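Local coordinates for protein PrgZ (Enterococcus faecalis, PDB 4FAJ) that serves as a membrane-anchored extracellular receptor that binds a peptide pheromone and probably hands it on for uptake, as related oligopeptide-binding proteins do, at residues S72-A76 against T209-V214; M91-Y95 against A106-P112; E323-T327 against H491-S495; N410-D414 against E439-V443. All coordinates share one frame; numbering follows the deposited sequence.

Contact 1 of 4, residues S72-A76 against T209-V214; sequences SLDPA and TAYYPV
With CG1 of Val-214 set opposite its own carbonyl carbon (chi1 -72°), a methyl group is delivered to the ring of Pro-75; Tyr-212 has nearly the same first torsion (chi1 -77°), but there it carries the aromatic ring off and leaves CB against the proline. Val-214 CG1 lies 3.9 Å from Pro-75 CG and is equally close to CD, the two side chains meeting at a slant. Tyr-212 CB packs 4.0 Å from Pro-75 CG, and here the crossing is close to a right angle. The Tyr-212 ring is covered on one face by CA of Thr-209, 3.4 Å above the plane and over its centre, while its hydroxyl binds a glycerol probably left from crystallisation.

Pro-75 CB sits over the short 3-10 turn of 209-211, 3.4 Å from Thr-209 O. Two groups approach Pro-75 O: the CA-H of Ala-210, and a water that donates to this oxygen at 2.7 Å and accepts from Thr-209 OG1 at 2.9 Å. Next to Pro-75 in its own loop, an Asx turn links Asp-74 OD1 to Ala-76 N, and Arg-148 of helix 139-150 forms a salt bridge with the same aspartate. Two buried loops of this solute-binding fold are thus joined by apolar packing round Pro-75 and one bridging water, with no direct hydrogen bond between the two segments.

Contact 2 of 4, residues M91-Y95 against A106-P112; sequences MEGLY and AIAAGQP
Leu-94 and Ala-106 join the two ends of the excursion that carries the short strands 95-97 and 103-105 in this solute-binding fold, and the backbone there is densely bonded. Leu-94 O accepts from two amides, Ala-106 N at 2.9 Å and Ala-108 N at 3.0 Å, the second arriving within the plane of the carbonyl, where a lone pair points. Gly-93 O takes Ile-107 N at 3.1 Å.

Alongside, the extended chain of Glu-92 runs past Ile-107 in the opposite direction; Glu-92 CD is 3.7 Å from Ala-106 CB, and OE1 skirts Ile-107 CG1. The Glu-92 carboxylate is held by Tyr-261, Trp-262 and Arg-96; the Glu-92 side chain is about 6 Å from that of the zinc ligand Asp-263. Leu-94 and Ile-107 both reach Phe-142 of helix 139-150.

Toward Gly-110, Gln-111 and Pro-112 the contact thins out and becomes more open to solvent. The Tyr-95 ring bridges from the packed part, where Ala-108 CB is 3.6 Å from Tyr-95 CZ in an oblique position, to the open one. Past it, CD of Pro-112 comes from the opposite direction, and the Tyr-95 OH donates to Gly-110 O over 2.8 Å, in the carbonyl plane and on a lone pair.

Contact 3 of 4, residues E323-T327 against H491-S495; sequences EMNQT and HGGYS
The His-491 side chain crosses the Glu-323 carboxylate at a slant, meeting it from CB to the ring. His-491 CB sits 3.3 Å from Glu-323 OE1, and CG, placed beside the backbone N by a chi1 of -56°, remains near the same oxygen. The ring then turns its edge to the acid: His-491 ND1 donates to Glu-323 OE2 over 2.8 Å, nearly straight at 177°, and uses the syn lone pair of OE2, which itself lies in the plane of the imidazole. His-491 CE1 is 3.7 Å from Glu-323 OE2. Carboxylate and ring planes are 46° apart. OE2 has a second partner in Ser-467 OG, while OE1 accepts from a water that in turn accepts from Gly-492 N, so both carboxylate oxygens are engaged.

Glu-323 is the last residue but one of strand 311-324 in the large mixed sheet, next to strand 464-470, and the chain leaves it through an Asx turn, Thr-327 N to Asn-325 OD1, with Thr-327 OG1 donating to the same oxygen. The loop 491-495 lies across this exit. Having no side chain, Gly-492 can bring its CA within 3.2 Å of Met-324 O, and Gly-492 O accepts from Gln-326 N at 2.8 Å. Gln-326 NE2 bonds back to Met-324 O and also to Gly-526 O. Gln-326 OE1 lies at the edge of the Tyr-494 ring, 3.7 Å from Tyr-494 CD1, with the Tyr-494 hydroxyl bonded to Asp-524.

Contact 4 of 4, residues N410-D414 against E439-V443; sequences NTSLD and EGLKV
Leu-413, Thr-411 and Leu-441 bury the most surface here. Leu-413 CG lies 4.0 Å from Leu-441 CD1, the two side chains approaching at an angle rather than side by side. Leu-441 reaches across because CG stands opposite its backbone N (chi1 179°) and the second torsion then folds CD1 toward the neighbouring strand; Leu-441 CD1 also comes 4.0 Å from Thr-411 O. Both leucines go on to touch Leu-332 of helix 331-334, so an apolar patch forms on that face of the sheet.

The backbone of Leu-413 is tied to the other strand on both sides of Val-443. Leu-413 N donates to Lys-442 O at 2.9 Å, arriving almost in line with the carbonyl bond, and Leu-413 is also hydrogen-bonded through the backbone to Thr-444. This is the register of parallel strands, here the first and last members of the beta-alpha-beta unit made by strand 412-418, helix 421-437 and strand 442-448. The CA-H of Val-443 points at Leu-413 O, with 3.2 Å between CA and O, and the Val-443 side chain packs on Leu-434 of the connecting helix.

Thr-411 comes just before strand 412-418; Thr-411 O accepts from Lys-442 N at 3.2 Å, with an N-H...O angle of 176°. Its side chain lies beside Gly-440, and a water bridges the two, 3.2 Å from Thr-411 OG1 and donating to Gly-440 O at 2.9 Å. Ser-412 and Lys-442 project from the face away from the leucines, and the Lys-442 chain, bent at its third torsion, runs out to an exposed position.

In the fold
The four contacts form two groups. Contacts 1 and 2 have centres 14 Å apart and touch, with Tyr-212 and Pro-213 packing on Met-91, Glu-92 and Gly-93; helix 139-150 meets both, and contact 2 is nested in the loop closed by contact 1. Contacts 3 and 4 come later in the chain, their centres 18 Å apart; they do not touch but reach the same mixed sheet, and contact 4 is nested in the loop closed by contact 3. Contacts 1 and 4 lie about 41 Å apart between centres, on opposite sides of the chain's centre. This separation is consistent with the two-lobed architecture of solute-binding proteins, in which peptide binds between the lobes.

Contact 1 of 4, residues S72-A76 against T209-V214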
loop_
_atom_site.group_PDB
_atom_site.type_symbol
_atom_site.label_atom_id
_atom_site.label_comp_id
_atom_site.label_asym_id
_atom_site.label_seq_id
_atom_site.Cartn_x
_atom_site.Cartn_y
_atom_site.Cartn_z
ATOM N N SER A 72 -0.965 11.519 5.326
ATOM C CA SER A 72 -1.712 12.367 4.407
ATOM C C SER A 72 -3.219 12.306 4.679
ATOM O O SER A 72 -3.745 11.257 5.076
ATOM C CB SER A 72 -1.419 11.949 2.953
ATOM O OG SER A 72 -2.247 12.642 2.038
ATOM N N LEU A 73 -3.891 13.438 4.482
ATOM C CA LEU A 73 -5.347 13.518 4.513
ATOM C C LEU A 73 -5.923 13.851 3.128
ATOM O O LEU A 73 -7.089 14.253 3.014
ATOM C CB LEU A 73 -5.793 14.569 5.531
ATOM C CG LEU A 73 -5.331 14.386 6.971
ATOM C CD1 LEU A 73 -5.752 15.589 7.813
ATOM C CD2 LEU A 73 -5.912 13.106 7.533
ATOM N N ASP A 74 -5.109 13.690 2.089
ATOM C CA ASP A 74 -5.485 14.054 0.720
ATOM C C ASP A 74 -5.415 12.820 -0.192
ATOM O O ASP A 74 -4.334 12.260 -0.406
ATOM C CB ASP A 74 -4.559 15.153 0.205
ATOM C CG ASP A 74 -4.930 15.660 -1.194
ATOM O OD1 ASP A 74 -5.898 15.175 -1.826
ATOM O OD2 ASP A 74 -4.218 16.564 -1.676
ATOM N N PRO A 75 -6.566 12.416 -0.765
ATOM C CA PRO A 75 -6.601 11.307 -1.725
ATOM C C PRO A 75 -5.501 11.352 -2.787
ATOM O O PRO A 75 -4.970 10.313 -3.186
ATOM C CB PRO A 75 -7.975 11.481 -2.395
ATOM C CG PRO A 75 -8.821 12.066 -1.344
ATOM C CD PRO A 75 -7.908 13.007 -0.577
ATOM N N ALA A 76 -5.181 12.545 -3.264
ATOM C CA ALA A 76 -4.186 12.695 -4.312
ATOM C C ALA A 76 -2.781 12.319 -3.847
ATOM O O ALA A 76 -1.980 11.884 -4.661
ATOM C CB ALA A 76 -4.202 14.125 -4.870
ATOM N N THR A 209 -8.659 4.763 -2.752
ATOM C CA THR A 209 -8.673 6.111 -2.175
ATOM C C THR A 209 -8.152 7.158 -3.164
ATOM O O THR A 209 -8.659 8.270 -3.208
ATOM C CB THR A 209 -7.911 6.175 -0.823
ATOM O OG1 THR A 209 -6.533 5.832 -1.012
ATOM C CG2 THR A 209 -8.555 5.238 0.201
ATOM N N ALA A 210 -7.172 6.798 -3.987
ATOM C CA ALA A 210 -6.649 7.717 -5.020
ATOM C C ALA A 210 -7.715 8.234 -5.988
ATOM O O ALA A 210 -7.589 9.341 -6.524
ATOM C CB ALA A 210 -5.521 7.047 -5.811
ATOM N N TYR A 211 -8.755 7.426 -6.218
ATOM C CA TYR A 211 -9.894 7.811 -7.059
ATOM C C TYR A 211 -11.059 8.486 -6.293
ATOM O O TYR A 211 -12.095 8.800 -6.886
ATOM C CB TYR A 211 -10.413 6.569 -7.824
ATOM C CG TYR A 211 -9.639 6.222 -9.077
ATOM C CD1 TYR A 211 -8.457 5.489 -9.020
ATOM C CD2 TYR A 211 -10.106 6.613 -10.329
ATOM C CE1 TYR A 211 -7.767 5.158 -10.180
ATOM C CE2 TYR A 211 -9.429 6.289 -11.479
ATOM C CZ TYR A 211 -8.266 5.557 -11.404
ATOM O OH TYR A 211 -7.627 5.250 -12.567
ATOM N N TYR A 212 -10.894 8.734 -4.996
ATOM C CA TYR A 212 -11.938 9.425 -4.222
ATOM C C TYR A 212 -12.148 10.843 -4.765
ATOM O O TYR A 212 -11.225 11.453 -5.351
ATOM C CB TYR A 212 -11.596 9.467 -2.715
ATOM C CG TYR A 212 -11.815 8.164 -1.943
ATOM C CD1 TYR A 212 -12.048 6.947 -2.596
ATOM C CD2 TYR A 212 -11.747 8.146 -0.551
ATOM C CE1 TYR A 212 -12.224 5.754 -1.870
ATOM C CE2 TYR A 212 -11.917 6.946 0.182
ATOM C CZ TYR A 212 -12.156 5.762 -0.484
ATOM O OH TYR A 212 -12.329 4.586 0.245
ATOM N N PRO A 213 -13.378 11.367 -4.624
ATOM C CA PRO A 213 -13.570 12.765 -4.978
ATOM C C PRO A 213 -12.984 13.677 -3.901
ATOM O O PRO A 213 -12.759 13.243 -2.771
ATOM C CB PRO A 213 -15.091 12.911 -5.008
ATOM C CG PRO A 213 -15.583 11.909 -3.980
ATOM C CD PRO A 213 -14.567 10.785 -3.973
ATOM N N VAL A 214 -12.737 14.922 -4.267
ATOM C CA VAL A 214 -12.542 15.982 -3.294
ATOM C C VAL A 214 -13.504 17.084 -3.660
ATOM O O VAL A 214 -13.878 17.222 -4.832
ATOM C CB VAL A 214 -11.085 16.509 -3.256
ATOM C CG1 VAL A 214 -10.167 15.466 -2.605
ATOM C CG2 VAL A 214 -10.610 16.888 -4.640
HETATM O O HOH W 1 -4.808 7.999 -1.858
#

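Contact 2 of 4, residues M91-Y95 against A106-P112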
loop_
_atom_site.group_PDB
_atom_site.type_symbol
_atom_site.label_atom_id
_atom_site.label_comp_id
_atom_site.label_asym_id
_atom_site.label_seq_id
_atom_site.Cartn_x
_atom_site.Cartn_y
_atom_site.Cartn_z
ATOM N N MET A 91 -13.700 9.015 4.353
ATOM C CA MET A 91 -14.133 9.347 3.006
ATOM C C MET A 91 -14.743 8.112 2.328
ATOM O O MET A 91 -14.813 7.028 2.922
ATOM C CB MET A 91 -12.969 9.904 2.173
ATOM C CG MET A 91 -12.434 11.223 2.683
ATOM S SD MET A 91 -11.374 12.058 1.508
ATOM C CE MET A 91 -12.562 12.764 0.352
ATOM N N GLU A 92 -15.222 8.303 1.105
ATOM C CA GLU A 92 -15.838 7.236 0.313
ATOM C C GLU A 92 -15.692 7.557 -1.168
ATOM O O GLU A 92 -15.670 8.724 -1.557
ATOM C CB GLU A 92 -17.323 7.110 0.664
ATOM C CG GLU A 92 -18.026 5.955 -0.033
ATOM C CD GLU A 92 -19.460 5.810 0.394
ATOM O OE1 GLU A 92 -20.278 6.722 0.106
ATOM O OE2 GLU A 92 -19.769 4.771 1.007
ATOM N N GLY A 93 -15.564 6.515 -1.982
ATOM C CA GLY A 93 -15.453 6.650 -3.429
ATOM C C GLY A 93 -16.654 6.062 -4.151
ATOM O O GLY A 93 -17.691 5.755 -3.540
ATOM N N LEU A 94 -16.523 5.920 -5.461
ATOM C CA LEU A 94 -17.617 5.401 -6.276
ATOM C C LEU A 94 -18.001 3.975 -5.875
ATOM O O LEU A 94 -19.193 3.630 -5.869
ATOM C CB LEU A 94 -17.256 5.448 -7.754
ATOM C CG LEU A 94 -17.163 6.857 -8.356
ATOM C CD1 LEU A 94 -16.545 6.803 -9.740
ATOM C CD2 LEU A 94 -18.532 7.531 -8.403
ATOM N N TYR A 95 -16.979 3.169 -5.572
ATOM C CA TYR A 95 -17.139 1.779 -5.146
ATOM C C TYR A 95 -16.355 1.517 -3.848
ATOM O O TYR A 95 -15.408 2.244 -3.502
ATOM C CB TYR A 95 -16.714 0.807 -6.276
ATOM C CG TYR A 95 -17.484 1.079 -7.529
ATOM C CD1 TYR A 95 -18.737 0.513 -7.727
ATOM C CD2 TYR A 95 -17.021 1.994 -8.471
ATOM C CE1 TYR A 95 -19.482 0.811 -8.839
ATOM C CE2 TYR A 95 -17.768 2.299 -9.596
ATOM C CZ TYR A 95 -18.992 1.708 -9.773
ATOM O OH TYR A 95 -19.754 2.004 -10.865
ATOM N N ALA A 106 -20.957 2.328 -4.040
ATOM C CA ALA A 106 -20.903 3.141 -2.823
ATOM C C ALA A 106 -21.526 4.498 -3.169
ATOM O O ALA A 106 -22.738 4.645 -3.067
ATOM C CB ALA A 106 -19.470 3.263 -2.314
ATOM N N ILE A 107 -20.734 5.459 -3.641
ATOM C CA ILE A 107 -21.304 6.706 -4.181
ATOM C C ILE A 107 -22.013 6.453 -5.521
ATOM O O ILE A 107 -23.019 7.088 -5.818
ATOM C CB ILE A 107 -20.233 7.819 -4.326
ATOM C CG1 ILE A 107 -19.758 8.266 -2.939
ATOM C CG2 ILE A 107 -20.780 9.040 -5.098
ATOM C CD1 ILE A 107 -18.527 9.130 -2.964
ATOM N N ALA A 108 -21.466 5.546 -6.332
ATOM C CA ALA A 108 -22.116 5.100 -7.559
ATOM C C ALA A 108 -23.417 4.349 -7.235
ATOM O O ALA A 108 -23.477 3.590 -6.266
ATOM C CB ALA A 108 -21.168 4.203 -8.371
ATOM N N ALA A 109 -24.447 4.549 -8.058
ATOM C CA ALA A 109 -25.733 3.883 -7.854
ATOM C C ALA A 109 -25.769 2.452 -8.382
ATOM O O ALA A 109 -26.711 1.706 -8.108
ATOM C CB ALA A 109 -26.867 4.698 -8.476
ATOM N N GLY A 110 -24.758 2.076 -9.153
ATOM C CA GLY A 110 -24.693 0.744 -9.737
ATOM C C GLY A 110 -23.317 0.512 -10.316
ATOM O O GLY A 110 -22.492 1.416 -10.336
ATOM N N GLN A 111 -23.064 -0.708 -10.777
ATOM C CA GLN A 111 -21.841 -1.027 -11.519
ATOM C C GLN A 111 -21.776 -0.190 -12.805
ATOM O O GLN A 111 -22.809 0.279 -13.296
ATOM C CB GLN A 111 -21.817 -2.519 -11.878
ATOM C CG GLN A 111 -21.690 -3.462 -10.684
ATOM C CD GLN A 111 -20.349 -3.352 -9.983
ATOM O OE1 GLN A 111 -19.373 -2.867 -10.556
ATOM N NE2 GLN A 111 -20.292 -3.813 -8.741
ATOM N N PRO A 112 -20.570 -0.015 -13.374
ATOM C CA PRO A 112 -20.506 0.758 -14.605
ATOM C C PRO A 112 -21.229 0.086 -15.771
ATOM O O PRO A 112 -21.271 -1.149 -15.858
ATOM C CB PRO A 112 -18.993 0.850 -14.890
ATOM C CG PRO A 112 -18.349 0.590 -13.596
ATOM C CD PRO A 112 -19.232 -0.421 -12.927
#

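Contact 3 of 4, residues E323-T327 against H491-S495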
loop_
_atom_site.group_PDB
_atom_site.type_symbol
_atom_site.label_atom_id
_atom_site.label_comp_id
_atom_site.label_asym_id
_atom_site.label_seq_id
_atom_site.Cartn_x
_atom_site.Cartn_y
_atom_site.Cartn_z
ATOM N N GLU A 323 14.643 -2.843 -0.960
ATOM C CA GLU A 323 14.820 -2.022 -2.136
ATOM C C GLU A 323 16.269 -1.570 -2.170
ATOM O O GLU A 323 16.882 -1.358 -1.125
ATOM C CB GLU A 323 13.878 -0.820 -2.126
ATOM C CG GLU A 323 12.438 -1.196 -2.341
ATOM C CD GLU A 323 11.567 -0.002 -2.704
ATOM O OE1 GLU A 323 11.627 0.437 -3.876
ATOM O OE2 GLU A 323 10.814 0.470 -1.828
ATOM N N MET A 324 16.805 -1.423 -3.376
ATOM C CA MET A 324 18.227 -1.174 -3.576
ATOM C C MET A 324 18.420 0.004 -4.524
ATOM O O MET A 324 17.882 0.000 -5.636
ATOM C CB MET A 324 18.883 -2.414 -4.176
ATOM C CG MET A 324 19.034 -3.576 -3.206
ATOM S SD MET A 324 19.510 -5.139 -4.005
ATOM C CE MET A 324 18.131 -5.408 -5.090
ATOM N N ASN A 325 19.192 0.996 -4.087
ATOM C CA ASN A 325 19.500 2.171 -4.906
ATOM C C ASN A 325 20.459 1.828 -6.044
ATOM O O ASN A 325 21.661 1.648 -5.832
ATOM C CB ASN A 325 20.090 3.281 -4.034
ATOM C CG ASN A 325 20.226 4.608 -4.775
ATOM O OD1 ASN A 325 20.387 4.642 -6.004
ATOM N ND2 ASN A 325 20.174 5.711 -4.022
ATOM N N GLN A 326 19.908 1.756 -7.250
ATOM C CA GLN A 326 20.638 1.348 -8.454
ATOM C C GLN A 326 20.749 2.502 -9.466
ATOM O O GLN A 326 20.840 2.272 -10.667
ATOM C CB GLN A 326 19.925 0.150 -9.118
ATOM C CG GLN A 326 19.804 -1.094 -8.217
ATOM C CD GLN A 326 18.612 -1.981 -8.571
ATOM O OE1 GLN A 326 18.623 -2.691 -9.598
ATOM N NE2 GLN A 326 17.573 -1.941 -7.733
ATOM N N THR A 327 20.752 3.740 -8.982
ATOM C CA THR A 327 20.875 4.902 -9.864
ATOM C C THR A 327 22.297 5.088 -10.413
ATOM O O THR A 327 22.499 5.757 -11.436
ATOM C CB THR A 327 20.442 6.187 -9.133
ATOM O OG1 THR A 327 21.190 6.316 -7.918
ATOM C CG2 THR A 327 18.964 6.134 -8.823
ATOM N N HIS A 491 11.547 3.184 -6.094
ATOM C CA HIS A 491 12.442 3.962 -5.219
ATOM C C HIS A 491 13.925 3.713 -5.523
ATOM O O HIS A 491 14.757 4.611 -5.382
ATOM C CB HIS A 491 12.132 3.657 -3.745
ATOM C CG HIS A 491 10.701 3.895 -3.374
ATOM N ND1 HIS A 491 9.926 2.955 -2.721
ATOM C CD2 HIS A 491 9.897 4.962 -3.595
ATOM C CE1 HIS A 491 8.712 3.448 -2.544
ATOM N NE2 HIS A 491 8.664 4.657 -3.073
ATOM N N GLY A 492 14.239 2.487 -5.937
ATOM C CA GLY A 492 15.603 2.096 -6.273
ATOM C C GLY A 492 16.113 2.530 -7.640
ATOM O O GLY A 492 17.313 2.469 -7.902
ATOM N N GLY A 493 15.220 2.972 -8.517
ATOM C CA GLY A 493 15.614 3.376 -9.868
ATOM C C GLY A 493 16.019 2.225 -10.779
ATOM O O GLY A 493 16.849 2.398 -11.667
ATOM N N TYR A 494 15.449 1.045 -10.558
ATOM C CA TYR A 494 15.640 -0.071 -11.486
ATOM C C TYR A 494 15.060 0.278 -12.862
ATOM O O TYR A 494 13.979 0.848 -12.943
ATOM C CB TYR A 494 14.967 -1.326 -10.926
ATOM C CG TYR A 494 14.860 -2.481 -11.890
ATOM C CD1 TYR A 494 15.934 -3.341 -12.094
ATOM C CD2 TYR A 494 13.674 -2.735 -12.579
ATOM C CE1 TYR A 494 15.830 -4.423 -12.970
ATOM C CE2 TYR A 494 13.568 -3.818 -13.468
ATOM C CZ TYR A 494 14.651 -4.656 -13.647
ATOM O OH TYR A 494 14.561 -5.726 -14.514
ATOM N N SER A 495 15.781 -0.059 -13.935
ATOM C CA SER A 495 15.268 0.151 -15.291
ATOM C C SER A 495 15.686 -0.938 -16.269
ATOM O O SER A 495 16.877 -1.129 -16.563
ATOM C CB SER A 495 15.703 1.502 -15.863
ATOM O OG SER A 495 15.129 1.679 -17.155
HETATM O O HOH W 2 12.885 -0.035 -6.588
#

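Contact 4 of 4, residues N410-D414 against E439-V443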
loop_
_atom_site.group_PDB
_atom_site.type_symbol
_atom_site.label_atom_id
_atom_site.label_comp_id
_atom_site.label_asym_id
_atom_site.label_seq_id
_atom_site.Cartn_x
_atom_site.Cartn_y
_atom_site.Cartn_z
ATOM N N ASN A 410 34.737 1.871 -0.367
ATOM C CA ASN A 410 33.641 1.660 0.579
ATOM C C ASN A 410 33.090 0.234 0.500
ATOM O O ASN A 410 32.626 -0.204 -0.555
ATOM C CB ASN A 410 32.515 2.679 0.323
ATOM C CG ASN A 410 32.064 3.385 1.590
ATOM O OD1 ASN A 410 31.753 2.746 2.597
ATOM N ND2 ASN A 410 32.027 4.714 1.544
ATOM N N THR A 411 33.172 -0.485 1.617
ATOM C CA THR A 411 32.605 -1.826 1.733
ATOM C C THR A 411 31.557 -1.789 2.833
ATOM O O THR A 411 31.662 -2.495 3.843
ATOM C CB THR A 411 33.685 -2.862 2.053
ATOM O OG1 THR A 411 34.444 -2.427 3.190
ATOM C CG2 THR A 411 34.607 -3.016 0.877
ATOM N N SER A 412 30.554 -0.942 2.614
ATOM C CA SER A 412 29.540 -0.646 3.612
ATOM C C SER A 412 28.197 -0.301 2.963
ATOM O O SER A 412 28.148 0.399 1.946
ATOM C CB SER A 412 30.008 0.519 4.488
ATOM O OG SER A 412 28.926 1.108 5.179
ATOM N N LEU A 413 27.117 -0.792 3.569
ATOM C CA LEU A 413 25.766 -0.510 3.106
ATOM C C LEU A 413 24.881 -0.132 4.283
ATOM O O LEU A 413 24.863 -0.824 5.296
ATOM C CB LEU A 413 25.175 -1.725 2.398
ATOM C CG LEU A 413 25.807 -2.114 1.067
ATOM C CD1 LEU A 413 25.167 -3.384 0.546
ATOM C CD2 LEU A 413 25.686 -0.986 0.047
ATOM N N ASP A 414 24.150 0.964 4.139
ATOM C CA ASP A 414 23.179 1.365 5.140
ATOM C C ASP A 414 21.795 0.793 4.827
ATOM O O ASP A 414 21.398 0.722 3.663
ATOM C CB ASP A 414 23.078 2.881 5.229
ATOM C CG ASP A 414 22.138 3.311 6.327
ATOM O OD1 ASP A 414 22.452 3.011 7.494
ATOM O OD2 ASP A 414 21.071 3.893 6.019
ATOM N N GLU A 439 31.456 -11.699 3.401
ATOM C CA GLU A 439 32.574 -11.465 4.315
ATOM C C GLU A 439 33.159 -10.085 4.040
ATOM O O GLU A 439 33.446 -9.742 2.898
ATOM C CB GLU A 439 33.657 -12.548 4.170
ATOM C CG GLU A 439 34.441 -12.862 5.454
ATOM C CD GLU A 439 35.793 -12.162 5.556
ATOM O OE1 GLU A 439 36.028 -11.172 4.821
ATOM O OE2 GLU A 439 36.632 -12.613 6.377
ATOM N N GLY A 440 33.302 -9.293 5.095
ATOM C CA GLY A 440 33.912 -7.980 4.986
ATOM C C GLY A 440 32.916 -6.854 4.817
ATOM O O GLY A 440 33.256 -5.702 5.066
ATOM N N LEU A 441 31.692 -7.170 4.395
ATOM C CA LEU A 441 30.663 -6.149 4.240
ATOM C C LEU A 441 30.150 -5.714 5.606
ATOM O O LEU A 441 29.768 -6.554 6.425
ATOM C CB LEU A 441 29.492 -6.679 3.416
ATOM C CG LEU A 441 28.325 -5.709 3.183
ATOM C CD1 LEU A 441 28.706 -4.623 2.178
ATOM C CD2 LEU A 441 27.099 -6.475 2.710
ATOM N N LYS A 442 30.130 -4.405 5.844
ATOM C CA LYS A 442 29.474 -3.857 7.025
ATOM C C LYS A 442 28.087 -3.364 6.645
ATOM O O LYS A 442 27.940 -2.625 5.674
ATOM C CB LYS A 442 30.289 -2.702 7.628
ATOM C CG LYS A 442 29.714 -2.196 8.959
ATOM C CD LYS A 442 30.691 -1.330 9.747
ATOM C CE LYS A 442 30.800 0.078 9.175
ATOM N NZ LYS A 442 31.815 0.897 9.906
ATOM N N VAL A 443 27.078 -3.767 7.413
ATOM C CA VAL A 443 25.728 -3.231 7.259
ATOM C C VAL A 443 25.334 -2.431 8.501
ATOM O O VAL A 443 25.377 -2.945 9.616
ATOM C CB VAL A 443 24.692 -4.352 7.010
ATOM C CG1 VAL A 443 23.277 -3.792 7.039
ATOM C CG2 VAL A 443 24.977 -5.054 5.684
HETATM O O HOH W 3 33.926 -3.149 6.260
#